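PDB 7OEC: DNA polymerase II large subunit from Pyrococcus horikoshii, which contains an intein that probably excises itself by protein splicing and joins the flanking parts of the polymerase subunit. Local coordinates for residues 111-123 against 129-141. The protein carries 2 engineered substitutions. Sequence-based numbering, arbitrary orientation.
Sequences AFEVREGNIIIII and EPLKVAVKKIEFI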
# COMPACT_ATOMS: atom_id res chain seq x y z
N ALA A 111 10.63 0.15 -6.25
CA ALA A 111 9.68 0.31 -7.34
C ALA A 111 10.38 0.48 -8.67
O ALA A 111 9.92 -0.07 -9.68
CB ALA A 111 8.77 1.49 -7.05
N PHE A 112 11.49 1.22 -8.72
CA PHE A 112 12.15 1.48 -10.00
C PHE A 112 12.83 0.24 -10.59
O PHE A 112 13.21 0.27 -11.77
CB PHE A 112 13.16 2.64 -9.93
CG PHE A 112 14.43 2.31 -9.17
CD1 PHE A 112 15.52 1.72 -9.79
CD2 PHE A 112 14.52 2.60 -7.83
CE1 PHE A 112 16.67 1.41 -9.08
CE2 PHE A 112 15.65 2.28 -7.10
CZ PHE A 112 16.73 1.68 -7.73
N GLU A 113 12.96 -0.83 -9.81
CA GLU A 113 13.53 -2.07 -10.29
C GLU A 113 12.48 -3.07 -10.79
O GLU A 113 12.86 -4.11 -11.35
CB GLU A 113 14.27 -2.77 -9.15
CG GLU A 113 15.44 -2.04 -8.56
CD GLU A 113 15.98 -2.70 -7.20
OE1 GLU A 113 15.23 -3.29 -6.32
OE2 GLU A 113 17.21 -2.60 -7.02
N VAL A 114 11.19 -2.80 -10.56
CA VAL A 114 10.15 -3.68 -11.07
C VAL A 114 10.16 -3.60 -12.59
O VAL A 114 10.44 -2.54 -13.17
CB VAL A 114 8.79 -3.25 -10.48
CG1 VAL A 114 7.63 -4.10 -11.06
CG2 VAL A 114 8.78 -3.42 -8.96
N ARG A 115 9.86 -4.73 -13.24
CA ARG A 115 9.86 -4.82 -14.69
C ARG A 115 8.52 -5.31 -15.21
O ARG A 115 7.82 -6.07 -14.54
CB ARG A 115 10.94 -5.80 -15.17
CG ARG A 115 12.40 -5.33 -14.82
CD ARG A 115 12.74 -4.05 -15.61
NE ARG A 115 14.02 -3.42 -15.27
CZ ARG A 115 14.19 -2.34 -14.49
NH1 ARG A 115 13.15 -1.71 -13.92
NH2 ARG A 115 15.42 -1.87 -14.29
N GLU A 116 8.20 -4.88 -16.42
CA GLU A 116 7.05 -5.45 -17.11
C GLU A 116 7.20 -6.97 -17.12
O GLU A 116 8.28 -7.52 -17.37
CB GLU A 116 6.95 -4.93 -18.53
CG GLU A 116 6.41 -3.56 -18.63
CD GLU A 116 6.36 -3.09 -20.10
OE1 GLU A 116 6.55 -3.92 -21.03
OE2 GLU A 116 6.17 -1.89 -20.31
N GLY A 117 6.08 -7.65 -16.85
CA GLY A 117 6.04 -9.09 -16.78
C GLY A 117 6.24 -9.64 -15.40
O GLY A 117 6.02 -10.84 -15.21
N ASN A 118 6.72 -8.83 -14.46
CA ASN A 118 6.77 -9.30 -13.08
C ASN A 118 5.34 -9.56 -12.60
O ASN A 118 4.38 -8.93 -13.05
CB ASN A 118 7.42 -8.26 -12.13
CG ASN A 118 8.92 -8.11 -12.31
OD1 ASN A 118 9.50 -7.22 -11.67
ND2 ASN A 118 9.55 -8.93 -13.15
N ILE A 119 5.19 -10.48 -11.64
CA ILE A 119 3.88 -10.88 -11.13
C ILE A 119 3.56 -10.15 -9.83
O ILE A 119 4.36 -10.17 -8.88
CB ILE A 119 3.80 -12.40 -10.92
CG1 ILE A 119 4.04 -13.12 -12.25
CG2 ILE A 119 2.49 -12.82 -10.24
CD1 ILE A 119 3.00 -12.89 -13.31
N ILE A 120 2.35 -9.60 -9.75
CA ILE A 120 1.77 -9.01 -8.54
C ILE A 120 0.65 -9.92 -8.07
O ILE A 120 -0.04 -10.54 -8.89
CB ILE A 120 1.22 -7.61 -8.88
CG1 ILE A 120 2.29 -6.68 -9.39
CG2 ILE A 120 0.45 -7.01 -7.73
CD1 ILE A 120 3.30 -6.29 -8.37
N ILE A 121 0.47 -10.04 -6.76
CA ILE A 121 -0.59 -10.85 -6.18
C ILE A 121 -1.76 -9.95 -5.83
O ILE A 121 -1.59 -8.92 -5.17
CB ILE A 121 -0.08 -11.62 -4.94
CG1 ILE A 121 1.08 -12.55 -5.33
CG2 ILE A 121 -1.19 -12.33 -4.21
CD1 ILE A 121 0.75 -13.52 -6.41
N ILE A 122 -2.95 -10.38 -6.22
CA ILE A 122 -4.18 -9.77 -5.76
C ILE A 122 -4.98 -10.80 -4.96
O ILE A 122 -4.83 -12.01 -5.15
CB ILE A 122 -4.96 -9.23 -6.96
CG1 ILE A 122 -5.30 -10.35 -7.88
CG2 ILE A 122 -4.14 -8.07 -7.73
CD1 ILE A 122 -6.28 -9.92 -8.95
N ILE A 123 -5.83 -10.33 -4.05
CA ILE A 123 -6.63 -11.20 -3.18
C ILE A 123 -8.09 -11.14 -3.60
O ILE A 123 -8.65 -10.05 -3.75
CB ILE A 123 -6.53 -10.73 -1.72
CG1 ILE A 123 -5.08 -10.72 -1.27
CG2 ILE A 123 -7.27 -11.62 -0.82
CD1 ILE A 123 -4.40 -12.04 -1.41
N GLU A 129 -8.40 -15.91 -1.52
CA GLU A 129 -7.46 -16.62 -2.37
C GLU A 129 -6.54 -15.64 -3.07
O GLU A 129 -7.03 -14.66 -3.64
CB GLU A 129 -8.18 -17.38 -3.48
CG GLU A 129 -7.23 -18.18 -4.39
CD GLU A 129 -7.94 -18.86 -5.56
OE1 GLU A 129 -9.03 -18.40 -5.99
OE2 GLU A 129 -7.41 -19.89 -6.02
N PRO A 130 -5.26 -15.93 -3.16
CA PRO A 130 -4.36 -15.11 -3.98
C PRO A 130 -4.41 -15.49 -5.45
O PRO A 130 -4.51 -16.67 -5.81
CB PRO A 130 -2.99 -15.41 -3.38
CG PRO A 130 -3.13 -16.74 -2.81
CD PRO A 130 -4.53 -16.91 -2.35
N LEU A 131 -4.32 -14.47 -6.31
CA LEU A 131 -4.33 -14.58 -7.76
C LEU A 131 -3.14 -13.81 -8.31
O LEU A 131 -2.74 -12.81 -7.76
CB LEU A 131 -5.63 -13.99 -8.35
CG LEU A 131 -6.87 -14.72 -7.84
CD1 LEU A 131 -8.12 -13.91 -8.18
CD2 LEU A 131 -6.94 -16.12 -8.46
N LYS A 132 -2.60 -14.26 -9.43
CA LYS A 132 -1.44 -13.64 -10.07
C LYS A 132 -1.84 -12.79 -11.28
O LYS A 132 -2.56 -13.25 -12.18
CB LYS A 132 -0.54 -14.75 -10.62
CG LYS A 132 0.04 -15.66 -9.56
CD LYS A 132 0.95 -16.74 -10.22
CE LYS A 132 1.53 -17.67 -9.16
NZ LYS A 132 2.42 -18.75 -9.67
N VAL A 133 -1.31 -11.56 -11.32
CA VAL A 133 -1.49 -10.68 -12.47
C VAL A 133 -0.13 -10.10 -12.86
O VAL A 133 0.65 -9.69 -12.01
CB VAL A 133 -2.52 -9.54 -12.26
CG1 VAL A 133 -3.92 -10.10 -12.08
CG2 VAL A 133 -2.13 -8.63 -11.14
N ALA A 134 0.13 -10.04 -14.15
CA ALA A 134 1.40 -9.49 -14.61
C ALA A 134 1.38 -7.96 -14.70
O ALA A 134 0.36 -7.33 -15.00
CB ALA A 134 1.72 -10.07 -15.98
N VAL A 135 2.54 -7.34 -14.44
CA VAL A 135 2.74 -5.93 -14.75
C VAL A 135 2.77 -5.78 -16.26
O VAL A 135 3.61 -6.39 -16.94
CB VAL A 135 4.03 -5.39 -14.12
CG1 VAL A 135 4.26 -3.94 -14.50
CG2 VAL A 135 3.99 -5.50 -12.60
N LYS A 136 1.89 -4.93 -16.78
CA LYS A 136 1.75 -4.73 -18.22
C LYS A 136 2.43 -3.45 -18.69
O LYS A 136 3.04 -3.43 -19.77
CB LYS A 136 0.26 -4.73 -18.61
CG LYS A 136 0.01 -4.58 -20.13
CD LYS A 136 -1.48 -4.65 -20.51
CE LYS A 136 -2.29 -3.50 -19.84
NZ LYS A 136 -1.74 -2.09 -20.06
N LYS A 137 2.43 -2.43 -17.84
CA LYS A 137 3.02 -1.16 -18.23
C LYS A 137 3.49 -0.43 -16.99
O LYS A 137 2.85 -0.49 -15.95
CB LYS A 137 2.02 -0.26 -18.96
CG LYS A 137 2.70 0.93 -19.59
CD LYS A 137 1.70 1.80 -20.35
CE LYS A 137 2.38 2.99 -21.06
NZ LYS A 137 2.99 2.63 -22.40
N ILE A 138 4.60 0.27 -17.11
CA ILE A 138 5.17 1.05 -16.02
C ILE A 138 5.38 2.46 -16.53
O ILE A 138 5.92 2.67 -17.62
CB ILE A 138 6.49 0.45 -15.54
CG1 ILE A 138 6.23 -1.00 -15.15
CG2 ILE A 138 7.04 1.25 -14.35
CD1 ILE A 138 7.48 -1.69 -14.66
N GLU A 139 4.92 3.44 -15.75
CA GLU A 139 5.04 4.85 -16.09
C GLU A 139 5.69 5.64 -14.97
O GLU A 139 5.40 5.42 -13.80
CB GLU A 139 3.66 5.52 -16.25
CG GLU A 139 2.76 4.86 -17.25
CD GLU A 139 1.57 5.70 -17.56
OE1 GLU A 139 0.94 6.21 -16.62
OE2 GLU A 139 1.29 5.87 -18.74
N PHE A 140 6.51 6.59 -15.33
CA PHE A 140 7.07 7.53 -14.37
C PHE A 140 6.18 8.76 -14.41
O PHE A 140 5.83 9.25 -15.50
CB PHE A 140 8.48 7.95 -14.75
CG PHE A 140 9.54 7.04 -14.26
CD1 PHE A 140 10.13 6.13 -15.13
CD2 PHE A 140 9.98 7.09 -12.96
CE1 PHE A 140 11.12 5.27 -14.69
CE2 PHE A 140 10.97 6.24 -12.53
CZ PHE A 140 11.53 5.33 -13.40
N ILE A 141 5.79 9.25 -13.24
CA ILE A 141 4.79 10.32 -13.13
C ILE A 141 5.38 11.45 -12.31
O ILE A 141 5.94 11.22 -11.24
CB ILE A 141 3.49 9.77 -12.51
CG1 ILE A 141 2.94 8.75 -13.52
CG2 ILE A 141 2.52 10.91 -12.15
CD1 ILE A 141 1.74 8.15 -13.04
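Ile122 and Val133 cross at about a right angle on one face of a twisted antiparallel beta hairpin, strands 119-123 and 130-141, within the splicing domain of the intein. Ile120 and Ile122 share this face with Val133 and Leu131, their partners across the hairpin, Ile122 also reaching diagonally to Val133; Ile165 of strand 165-168 touches both isoleucines. With chi1 at 61°, Ile122 has CG1 wedged between its backbone N and carbonyl carbon; this brings CG1 to 3.7 Å from Leu131 CB and CD1 to 3.9 Å from Val133 CG1. An alanine here would lose both branches, and would probably open a gap beside Val133 and leave that valine less firmly packed. Buried Val135 extends the tight part, its CG2 lying 3.8 Å from Ile120 CG1. Between the strands, Ile120 pairs with Val133 and Ile122 with Leu131 through two backbone hydrogen bonds each.

The other face is mixed: Ile121 and Ile123 are buried against Val166, but Pro130 and Lys132 are exposed. Extended Lys132 lends only its root, CB lying 3.6 Å from Ile119 CG2, while Pro130 rests beside Ile121. Further along the solvent side, the Glu116 carboxylate passes the backbone of Lys136, and its OE2 stays 5.9 Å from Lys137 NZ, too far for a salt bridge. A type II turn, Arg115 to Asn118, leads into strand 119-123; in it Gly117 N donates to a lone pair of Val135 O at 2.8 Å.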